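Side-chain contacts in CDGSH iron-sulfur domain-containing protein 3, mitochondrial (Homo sapiens, PDB 6AVJ), which binds two [2Fe-2S] clusters, can pass them to the apoferredoxins FDX1 and FDX2, and helps keep mitochondrial iron and reactive oxygen species in balance: residues S30-P34 against F35-S39; A61-C65 against K66-R70; K85-V88 against G89-L92. The protein carries 2 engineered substitutions. All blocks are in the same frame, centred on the assembly; numbering follows the deposited sequence.

In the fold
The three contacts are local turns of one monomer, differing in depth. Contact 2 is buried and contact 1 partly buried; each lines a different [2Fe-2S] cluster, contact 1 with one cysteine ligand and contact 2 with two, beside turn-forming hydroxyls and backbone N-H groups. Contact 3 lies at the surface near the C-terminus, where a beta turn and ordered waters do the work. Contacts 1 and 2 meet directly: Gln33 OE1 lies 2.8 Å from Lys66 NZ, a probable hydrogen bond, and Leu62 packs on Pro34 and Phe35, joining the two cluster-binding loops. Contacts 2 and 3 touch through Ala67 and Leu92, whereas contacts 1 and 3 stay about 8 Å apart at their nearest atoms.

Contact 1. Residues S30-P34 against F35-S39; sequences SKKQP and FCDGS. With FES (Fe2/s2 (inorganic) cluster), chain D.
With Ser30 OG turned opposite its own backbone N (chi1 174°) and Asp37 CG set between its backbone N and carbonyl carbon (chi1 70°), the hydroxyl and the carboxylate come together, Ser30 OG 3.2 Å from Asp37 CG. Ser30 OG donates to Phe35 O over 2.7 Å, nearly in line with the C=O, and accepts from Lys32 N at 2.8 Å in an ST turn; a small group that both gives and takes suits this buried place. Asp37 OD2 takes Lys31 N at 2.8 Å from above the carboxylate plane. Asp37 OD1 is gripped twice, by Ser39 OG (2.6 Å) on the syn side and by Ser39 N on the anti side, both somewhat out of plane, the latter bond closing an Asx turn. Replacing Asp37 with an alanine would probably leave Lys31 N and both Ser39 donors without their acceptor. Pro34, after a cis peptide bond, lays CG over the Phe35 ring face, 3.9 Å from its centroid, a CH-pi contact. Cys36 SG binds iron FE1 at 2.4 Å, together with the engineered Cys40. Cys36-Asp37-Gly38-Ser39 is the start of the CDGSH signature, which holds the first [2Fe-2S] cluster in this NEET fold.

Contact 2. Residues A61-C65 against K66-R70; sequences ALCTC and KATQR. With FES (Fe2/s2 (inorganic) cluster), chain E.
Lys66 folds back over the three residues before it, and its chain can be followed atom by atom. CB lies beside the Cys65 carbonyl simply because the peptide link puts it there. CG, placed opposite the carbonyl carbon of its own residue (chi1 -51°), turns back toward Thr64 O. After the bend at chi2 (-46°) the chain runs extended, CD and CE passing that oxygen, with Lys66 CE 3.5 Å from Thr64 O. At the tip Lys66 NZ donates to Cys63 O over 2.9 Å, in the carbonyl plane and on a lone pair. NZ also bonds to Cys25 O, with Gln33 OE1 a further acceptor, and Cys63 O takes Trp24 NE1 as well, so a long, flexible amine suits a place where several oxygens must be satisfied at once. On the cluster side, Cys63 SG and Cys65 SG bind the same iron, FE2, at 2.3 Å and 2.4 Å. Ala67 N gives a fairly straight hydrogen bond to Cys65 SG at 3.4 Å (162°), which would probably draw some charge off the thiolate. Thr68 lays its methyl CG2 on Cys63 CB at 3.6 Å, while its OG1 accepts from Arg70 N in an ST turn and bonds to Tyr73 O. The whole turn follows directly on strand 58-62, which pairs antiparallel with strand 12-16, and leads into the loop running on to helix 81-84.

Contact 3. Residues K85-V88 against G89-L92; sequences KAEV and GSPL
Ala86 opens the contact by setting its methyl CB 3.7 Å from Leu92 CD1, a small apolar patch between the start of this tail and the last residue of the chain. Leu92 turns CG opposite its backbone N (chi1 -172°), and from there its CD1 branch reaches back to the alanine, while its other methyl packs on Ala67. Glu87 comes next and works with both its backbone and its side chain. Glu87 O accepts from Ser90 N at 3.1 Å, the bond that closes the turn. The side chain of Glu87, extended beyond CG, does not bond to Ser90 directly: Glu87 OE2 and Ser90 OG are 4.1 Å apart, and water fills the role of go-between. One water donates to Glu87 OE2 at 2.8 Å and to Val88 O at 2.7 Å and accepts from Ser90 OG at 2.6 Å. A second donates to Ser90 OG and, weakly, to Glu87 OE1. A carboxylate and a hydroxyl a water's width apart suit this hydrated surface, since each can hold a water in place. Val88 then takes the first corner of the turn and Gly89 the second, with a positive phi of 91° at which a CB would jam against Val88 O. Glu87 to Ser90 is thus a type II beta turn, with glycine in its characteristic third position, in the tail after helix 81-84.

Contact 1. Residues S30-P34 against F35-S39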
loop_
_atom_site.group_PDB
_atom_site.type_symbol
_atom_site.label_atom_id
_atom_site.label_comp_id
_atom_site.label_asym_id
_atom_site.label_seq_id
_atom_site.Cartn_x
_atom_site.Cartn_y
_atom_site.Cartn_z
ATOM N N SER A 30 5.559 -0.862 6.182
ATOM C CA SER A 30 6.608 -1.620 5.520
ATOM C C SER A 30 7.711 -0.687 5.028
ATOM O O SER A 30 7.447 0.399 4.500
ATOM C CB SER A 30 6.079 -2.390 4.332
ATOM O OG SER A 30 7.229 -2.990 3.665
ATOM N N LYS A 31 8.956 -1.129 5.198
ATOM C CA LYS A 31 10.089 -0.431 4.605
ATOM C C LYS A 31 10.416 -0.967 3.208
ATOM O O LYS A 31 11.426 -0.564 2.628
ATOM C CB LYS A 31 11.320 -0.529 5.523
ATOM C CG LYS A 31 11.037 -0.218 7.014
ATOM C CD LYS A 31 10.255 1.062 7.235
ATOM C CE LYS A 31 10.924 2.289 6.619
ATOM N NZ LYS A 31 10.099 3.565 6.803
ATOM N N LYS A 32 9.578 -1.864 2.652
ATOM C CA LYS A 32 9.736 -2.330 1.266
ATOM C C LYS A 32 8.464 -2.034 0.474
ATOM O O LYS A 32 7.879 -2.929 -0.161
ATOM C CB LYS A 32 10.085 -3.831 1.223
ATOM C CG LYS A 32 11.231 -4.167 2.234
ATOM C CD LYS A 32 12.302 -5.090 1.689
ATOM C CE LYS A 32 11.808 -6.540 1.607
ATOM N NZ LYS A 32 12.809 -7.454 0.931
ATOM N N GLN A 33 8.034 -0.777 0.505
ATOM C CA GLN A 33 6.788 -0.405 -0.122
ATOM C C GLN A 33 6.867 -0.791 -1.592
ATOM O O GLN A 33 7.931 -0.656 -2.211
ATOM C CB GLN A 33 6.521 1.092 0.020
ATOM C CG GLN A 33 6.097 1.535 1.426
ATOM C CD GLN A 33 4.771 0.913 1.840
ATOM O OE1 GLN A 33 3.876 0.669 0.993
ATOM N NE2 GLN A 33 4.640 0.620 3.128
ATOM N N PRO A 34 5.747 -1.210 -2.198
ATOM C CA PRO A 34 4.344 -1.185 -1.723
ATOM C C PRO A 34 3.909 -2.464 -1.042
ATOM O O PRO A 34 2.715 -2.632 -0.764
ATOM C CB PRO A 34 3.548 -1.030 -3.010
ATOM C CG PRO A 34 4.386 -1.755 -4.012
ATOM C CD PRO A 34 5.820 -1.561 -3.631
ATOM N N PHE A 35 4.838 -3.366 -0.785
ATOM C CA PHE A 35 4.522 -4.708 -0.303
ATOM C C PHE A 35 4.861 -4.863 1.174
ATOM O O PHE A 35 5.685 -4.136 1.727
ATOM C CB PHE A 35 5.302 -5.770 -1.125
ATOM C CG PHE A 35 4.995 -5.717 -2.601
ATOM C CD1 PHE A 35 3.733 -6.012 -3.050
ATOM C CD2 PHE A 35 5.975 -5.351 -3.526
ATOM C CE1 PHE A 35 3.431 -5.960 -4.393
ATOM C CE2 PHE A 35 5.696 -5.295 -4.855
ATOM C CZ PHE A 35 4.412 -5.587 -5.298
ATOM N N CYS A 36 4.229 -5.849 1.791
ATOM C CA CYS A 36 4.432 -6.168 3.205
ATOM C C CYS A 36 5.829 -6.751 3.463
ATOM O O CYS A 36 6.329 -7.569 2.693
ATOM C CB CYS A 36 3.340 -7.145 3.632
ATOM S SG CYS A 36 3.378 -7.821 5.266
ATOM N N ASP A 37 6.467 -6.273 4.527
ATOM C CA ASP A 37 7.708 -6.825 5.045
ATOM C C ASP A 37 7.540 -7.385 6.454
ATOM O O ASP A 37 8.543 -7.698 7.112
ATOM C CB ASP A 37 8.823 -5.758 5.020
ATOM C CG ASP A 37 8.640 -4.619 6.047
ATOM O OD1 ASP A 37 7.625 -4.569 6.835
ATOM O OD2 ASP A 37 9.556 -3.723 6.061
ATOM N N GLY A 38 6.309 -7.534 6.930
ATOM C CA GLY A 38 6.072 -8.113 8.247
ATOM C C GLY A 38 5.942 -7.111 9.376
ATOM O O GLY A 38 5.599 -7.508 10.495
ATOM N N SER A 39 6.172 -5.821 9.113
ATOM C CA SER A 39 6.067 -4.814 10.170
ATOM C C SER A 39 4.709 -4.847 10.838
ATOM O O SER A 39 4.604 -4.605 12.051
ATOM C CB SER A 39 6.320 -3.421 9.603
ATOM O OG SER A 39 7.631 -3.322 9.080
HETATM FE FE1 FES D . 2.541 -5.979 6.482
HETATM FE FE2 FES D . 2.180 -3.315 6.199
HETATM S S1 FES D . 0.660 -4.863 5.950
HETATM S S2 FES D . 4.053 -4.372 6.652
#

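Contact 2. Residues A61-C65 against K66-R70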
loop_
_atom_site.group_PDB
_atom_site.type_symbol
_atom_site.label_atom_id
_atom_site.label_comp_id
_atom_site.label_asym_id
_atom_site.label_seq_id
_atom_site.Cartn_x
_atom_site.Cartn_y
_atom_site.Cartn_z
ATOM N N ALA A 61 0.136 0.407 -10.888
ATOM C CA ALA A 61 0.554 1.394 -9.873
ATOM C C ALA A 61 -0.107 1.017 -8.555
ATOM O O ALA A 61 -1.338 0.995 -8.470
ATOM C CB ALA A 61 0.151 2.800 -10.285
ATOM N N LEU A 62 0.699 0.639 -7.560
ATOM C CA LEU A 62 0.178 0.238 -6.250
ATOM C C LEU A 62 0.205 1.391 -5.252
ATOM O O LEU A 62 1.135 2.192 -5.222
ATOM C CB LEU A 62 0.960 -0.963 -5.695
ATOM C CG LEU A 62 0.789 -2.239 -6.572
ATOM C CD1 LEU A 62 1.537 -3.423 -6.078
ATOM C CD2 LEU A 62 -0.664 -2.549 -6.875
ATOM N N CYS A 63 -0.807 1.431 -4.395
ATOM C CA CYS A 63 -1.014 2.571 -3.515
ATOM C C CYS A 63 -0.047 2.519 -2.336
ATOM O O CYS A 63 0.130 1.464 -1.684
ATOM C CB CYS A 63 -2.470 2.565 -3.026
ATOM S SG CYS A 63 -2.831 3.787 -1.766
ATOM N N THR A 64 0.576 3.663 -2.075
ATOM C CA THR A 64 1.477 3.869 -0.950
ATOM C C THR A 64 0.903 4.816 0.105
ATOM O O THR A 64 1.309 4.740 1.269
ATOM C CB THR A 64 2.807 4.460 -1.439
ATOM O OG1 THR A 64 2.510 5.669 -2.156
ATOM C CG2 THR A 64 3.571 3.506 -2.351
ATOM N N CYS A 65 0.007 5.729 -0.276
ATOM C CA CYS A 65 -0.632 6.612 0.731
ATOM C C CYS A 65 -1.620 5.879 1.621
ATOM O O CYS A 65 -1.974 6.397 2.700
ATOM C CB CYS A 65 -1.340 7.774 0.060
ATOM S SG CYS A 65 -2.926 7.313 -0.807
ATOM N N LYS A 66 -2.017 4.669 1.214
ATOM C CA LYS A 66 -2.916 3.719 1.844
ATOM C C LYS A 66 -4.358 4.215 1.933
ATOM O O LYS A 66 -5.189 3.555 2.569
ATOM C CB LYS A 66 -2.418 3.273 3.231
ATOM C CG LYS A 66 -0.941 2.771 3.240
ATOM C CD LYS A 66 -0.655 1.808 2.091
ATOM C CE LYS A 66 0.787 1.325 2.082
ATOM N NZ LYS A 66 1.056 0.485 0.846
ATOM N N ALA A 67 -4.709 5.274 1.229
ATOM C CA ALA A 67 -6.073 5.780 1.241
ATOM C C ALA A 67 -6.878 5.445 -0.017
ATOM O O ALA A 67 -8.013 5.918 -0.143
ATOM C CB ALA A 67 -6.049 7.298 1.429
ATOM N N THR A 68 -6.351 4.637 -0.938
ATOM C CA THR A 68 -7.112 4.346 -2.153
ATOM C C THR A 68 -8.481 3.712 -1.821
ATOM O O THR A 68 -8.631 2.948 -0.863
ATOM C CB THR A 68 -6.338 3.394 -3.054
ATOM O OG1 THR A 68 -7.171 3.081 -4.188
ATOM C CG2 THR A 68 -5.980 2.094 -2.304
ATOM N N GLN A 69 -9.473 3.973 -2.668
ATOM C CA GLN A 69 -10.766 3.327 -2.548
ATOM C C GLN A 69 -10.831 2.032 -3.336
ATOM O O GLN A 69 -11.822 1.319 -3.201
ATOM C CB GLN A 69 -11.891 4.294 -2.996
ATOM C CG GLN A 69 -12.079 5.520 -2.038
ATOM C CD GLN A 69 -12.955 5.204 -0.813
ATOM O OE1 GLN A 69 -13.741 4.219 -0.793
ATOM N NE2 GLN A 69 -12.809 6.025 0.222
ATOM N N ARG A 70 -9.777 1.697 -4.070
ATOM C CA ARG A 70 -9.721 0.456 -4.837
ATOM C C ARG A 70 -8.405 -0.301 -4.563
ATOM O O ARG A 70 -7.621 -0.545 -5.472
ATOM C CB ARG A 70 -9.890 0.758 -6.331
ATOM C CG ARG A 70 -11.149 1.557 -6.646
ATOM C CD ARG A 70 -11.392 1.749 -8.134
ATOM N NE ARG A 70 -12.758 2.204 -8.387
ATOM C CZ ARG A 70 -13.187 2.702 -9.544
ATOM N NH1 ARG A 70 -12.358 2.815 -10.572
ATOM N NH2 ARG A 70 -14.447 3.092 -9.668
HETATM FE FE1 FES E . -2.405 6.839 -5.264
HETATM FE FE2 FES E . -2.668 5.879 -2.677
HETATM S S1 FES E . -0.805 6.235 -3.838
HETATM S S2 FES E . -4.247 6.405 -4.129
#

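Contact 3. Residues K85-V88 against G89-L92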
loop_
_atom_site.group_PDB
_atom_site.type_symbol
_atom_site.label_atom_id
_atom_site.label_comp_id
_atom_site.label_asym_id
_atom_site.label_seq_id
_atom_site.Cartn_x
_atom_site.Cartn_y
_atom_site.Cartn_z
ATOM N N LYS A 85 -0.933 17.053 1.601
ATOM C CA LYS A 85 -0.570 17.804 2.806
ATOM C C LYS A 85 -0.317 16.915 3.997
ATOM O O LYS A 85 0.006 17.432 5.068
ATOM C CB LYS A 85 -1.668 18.795 3.192
ATOM C CG LYS A 85 -1.848 19.934 2.223
ATOM C CD LYS A 85 -3.113 20.667 2.577
ATOM C CE LYS A 85 -3.371 21.815 1.680
ATOM N NZ LYS A 85 -4.531 22.481 2.245
ATOM N N ALA A 86 -0.525 15.602 3.866
ATOM C CA ALA A 86 -0.349 14.712 5.009
ATOM C C ALA A 86 1.126 14.521 5.292
ATOM O O ALA A 86 1.978 14.742 4.441
ATOM C CB ALA A 86 -1.024 13.353 4.760
ATOM N N GLU A 87 1.438 14.090 6.502
ATOM C CA GLU A 87 2.820 13.820 6.854
ATOM C C GLU A 87 3.075 12.330 6.720
ATOM O O GLU A 87 2.297 11.520 7.242
ATOM C CB GLU A 87 3.128 14.294 8.272
ATOM C CG GLU A 87 4.589 14.097 8.647
ATOM C CD GLU A 87 4.883 14.545 10.060
ATOM O OE1 GLU A 87 4.414 15.644 10.429
ATOM O OE2 GLU A 87 5.570 13.789 10.801
ATOM N N VAL A 88 4.156 11.958 6.023
ATOM C CA VAL A 88 4.451 10.538 5.931
ATOM C C VAL A 88 4.680 10.016 7.338
ATOM O O VAL A 88 5.298 10.680 8.189
ATOM C CB VAL A 88 5.652 10.237 5.006
ATOM C CG1 VAL A 88 5.369 10.720 3.578
ATOM C CG2 VAL A 88 6.934 10.846 5.530
ATOM N N GLY A 89 4.167 8.818 7.598
ATOM C CA GLY A 89 4.316 8.183 8.890
ATOM C C GLY A 89 3.204 8.476 9.870
ATOM O O GLY A 89 3.153 7.846 10.935
ATOM N N SER A 90 2.307 9.384 9.533
ATOM C CA SER A 90 1.112 9.737 10.282
ATOM C C SER A 90 -0.173 9.284 9.576
ATOM O O SER A 90 -0.213 9.162 8.343
ATOM C CB SER A 90 1.036 11.265 10.490
ATOM O OG SER A 90 2.083 11.707 11.354
ATOM N N PRO A 91 -1.243 9.067 10.341
ATOM C CA PRO A 91 -2.535 8.722 9.741
ATOM C C PRO A 91 -3.087 9.916 8.995
ATOM O O PRO A 91 -2.732 11.071 9.252
ATOM C CB PRO A 91 -3.414 8.341 10.947
ATOM C CG PRO A 91 -2.707 8.830 12.152
ATOM C CD PRO A 91 -1.324 9.219 11.805
ATOM N N LEU A 92 -3.932 9.621 8.021
ATOM C CA LEU A 92 -4.487 10.679 7.190
ATOM C C LEU A 92 -5.525 11.458 8.010
ATOM O O LEU A 92 -6.280 10.911 8.856
ATOM C CB LEU A 92 -5.107 10.096 5.903
ATOM C CG LEU A 92 -5.572 11.064 4.809
ATOM C CD1 LEU A 92 -4.423 11.935 4.329
ATOM C CD2 LEU A 92 -6.176 10.313 3.625
ATOM O OXT LEU A 92 -5.584 12.679 7.840
HETATM O O HOH W 1 4.589 11.209 10.715
HETATM O O HOH W 2 1.579 14.300 11.951
#